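Local coordinates for protein molybdopterin biosynthesis enzyme, MoaB (Thermus thermophilus, PDB 3MCH) that takes part in molybdenum cofactor biosynthesis and probably binds molybdopterin, consistent with its MogA/MoaB-type fold, at residues 65-70 with 126-131. Residues are numbered along the deposited sequence; the frame is centred on the assembly and turned at random.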
loop_
_atom_site.group_PDB
_atom_site.type_symbol
_atom_site.label_atom_id
_atom_site.label_comp_id
_atom_site.label_asym_id
_atom_site.label_seq_id
_atom_site.Cartn_x
_atom_site.Cartn_y
_atom_site.Cartn_z
ATOM N N LEU B 65 13.513 10.835 -14.022
ATOM C CA LEU B 65 12.140 10.772 -13.542
ATOM C C LEU B 65 11.152 10.742 -14.690
ATOM O O LEU B 65 11.277 11.503 -15.648
ATOM C CB LEU B 65 11.830 11.997 -12.669
ATOM C CG LEU B 65 10.389 12.137 -12.168
ATOM C CD1 LEU B 65 10.105 11.084 -11.100
ATOM C CD2 LEU B 65 10.171 13.536 -11.594
ATOM N N ILE B 66 10.174 9.851 -14.600
ATOM C CA ILE B 66 9.133 9.804 -15.610
ATOM C C ILE B 66 7.811 9.992 -14.892
ATOM O O ILE B 66 7.458 9.215 -14.004
ATOM C CB ILE B 66 9.084 8.467 -16.370
ATOM C CG1 ILE B 66 10.360 8.283 -17.187
ATOM C CG2 ILE B 66 7.846 8.440 -17.281
ATOM C CD1 ILE B 66 10.589 6.869 -17.713
ATOM N N LEU B 67 7.104 11.054 -15.258
ATOM C CA LEU B 67 5.805 11.346 -14.688
ATOM C C LEU B 67 4.753 11.101 -15.759
ATOM O O LEU B 67 4.651 11.867 -16.723
ATOM C CB LEU B 67 5.734 12.808 -14.222
ATOM C CG LEU B 67 6.725 13.220 -13.127
ATOM C CD1 LEU B 67 6.644 14.725 -12.876
ATOM C CD2 LEU B 67 6.419 12.454 -11.841
ATOM N N THR B 68 4.004 10.012 -15.621
ATOM C CA THR B 68 2.935 9.743 -16.573
ATOM C C THR B 68 1.720 10.376 -15.911
ATOM O O THR B 68 1.709 10.579 -14.695
ATOM C CB THR B 68 2.649 8.225 -16.766
ATOM O OG1 THR B 68 2.039 7.685 -15.583
ATOM C CG2 THR B 68 3.928 7.464 -17.078
ATOM N N ASN B 69 0.711 10.718 -16.699
ATOM C CA ASN B 69 -0.503 11.269 -16.132
ATOM C C ASN B 69 -1.674 10.697 -16.917
ATOM O O ASN B 69 -1.616 10.597 -18.144
ATOM C CB ASN B 69 -0.495 12.808 -16.166
ATOM C CG ASN B 69 -0.618 13.374 -17.570
ATOM O OD1 ASN B 69 -1.700 13.392 -18.154
ATOM N ND2 ASN B 69 0.500 13.839 -18.116
ATOM N N GLY B 70 -2.710 10.279 -16.193
ATOM C CA GLY B 70 -3.894 9.703 -16.818
ATOM C C GLY B 70 -3.927 8.184 -16.879
ATOM O O GLY B 70 -2.892 7.522 -16.771
ATOM N N LEU B 126 6.454 7.540 -11.800
ATOM C CA LEU B 126 5.245 7.769 -11.011
ATOM C C LEU B 126 4.045 7.948 -11.934
ATOM O O LEU B 126 4.137 8.666 -12.933
ATOM C CB LEU B 126 5.379 9.034 -10.151
ATOM C CG LEU B 126 6.103 8.958 -8.802
ATOM C CD1 LEU B 126 7.543 8.537 -8.984
ATOM C CD2 LEU B 126 6.019 10.324 -8.135
ATOM N N ASN B 127 2.933 7.296 -11.596
ATOM C CA ASN B 127 1.680 7.408 -12.354
ATOM C C ASN B 127 0.795 8.450 -11.672
ATOM O O ASN B 127 0.190 8.159 -10.635
ATOM C CB ASN B 127 0.873 6.103 -12.331
ATOM C CG ASN B 127 1.536 4.961 -13.071
ATOM O OD1 ASN B 127 1.252 3.801 -12.779
ATOM N ND2 ASN B 127 2.389 5.272 -14.042
ATOM N N LEU B 128 0.704 9.647 -12.245
ATOM C CA LEU B 128 -0.148 10.703 -11.699
ATOM C C LEU B 128 -1.539 10.618 -12.339
ATOM O O LEU B 128 -1.693 10.083 -13.439
ATOM C CB LEU B 128 0.437 12.079 -12.028
ATOM C CG LEU B 128 1.802 12.474 -11.467
ATOM C CD1 LEU B 128 2.302 13.714 -12.194
ATOM C CD2 LEU B 128 1.677 12.740 -9.974
ATOM N N PRO B 129 -2.569 11.137 -11.653
ATOM C CA PRO B 129 -3.930 11.112 -12.201
ATOM C C PRO B 129 -3.956 11.953 -13.481
ATOM O O PRO B 129 -3.012 12.701 -13.749
ATOM C CB PRO B 129 -4.761 11.734 -11.081
ATOM C CG PRO B 129 -4.014 11.335 -9.857
ATOM C CD PRO B 129 -2.584 11.591 -10.254
ATOM N N GLY B 130 -5.043 11.858 -14.241
ATOM C CA GLY B 130 -5.136 12.578 -15.502
ATOM C C GLY B 130 -5.647 14.006 -15.560
ATOM O O GLY B 130 -5.431 14.687 -16.565
ATOM N N SER B 131 -6.321 14.478 -14.518
ATOM C CA SER B 131 -6.827 15.851 -14.541
ATOM C C SER B 131 -5.757 16.828 -14.065
ATOM O O SER B 131 -4.860 16.460 -13.307
ATOM C CB SER B 131 -8.066 15.987 -13.656
ATOM O OG SER B 131 -7.731 15.945 -12.280
HETATM O O HOH W 1 -0.564 8.079 -15.062
HETATM O O HOH W 2 -4.144 14.350 -18.577
#
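Thr-68 and Asn-127 are joined through their side chains, where ND2 of Asn-127 donates to OG1 of Thr-68 at 2.9 Å. The bond is bent, with 139° at the hydrogen, and OG1 lies somewhat out of the amide plane. OG1 sits between the backbone N and the carbonyl carbon of its own residue (chi1 70°), which turns it toward the amide and lets it donate to water 1 as well. That water in turn donates to Gly-70 O and Leu-128 O. With an alanine here instead of Thr-68, the Asn-127 amide is likely to lose this acceptor and water 1 one of its three partners. Thr-84 also accepts from ND2, and Val-116 N donates to OD1. Three backbone bonds pair the strands in parallel, and a fourth, from Gly-70 N to Leu-128 O (2.9 Å), continues the pattern just past strand 65-69. The straightest runs from Leu-126 N to Ile-66 O, 2.9 Å with 168° at the hydrogen. These are neighbouring central strands of the mixed sheet in the alpha/beta fold of the MogA/MoaB family, and strand 2-9 flanks 65-69 on its other edge. Past the strand ends, the two glycine CA atoms of Gly-70 and Gly-130 come within 3.4 Å. This close approach leaves no room for a CB on Gly-130, and the backbone angles of Gly-70 call for glycine. Ser-131 then caps helix 132-142 through Gly-134 N. Leu-67, Asn-69, Leu-126 and Leu-128 share the opposite sheet face from Thr-68. Leu-67 lies alongside Leu-126, its CD2 4.0 Å from Leu-126 CB, and its CB meets CD1 of Leu-128. Helices 21-30 and 132-142 pack over these leucines. Asn-69 turns its amide ND2 to Thr-8, while its CB rests 3.5 Å from Pro-129 O.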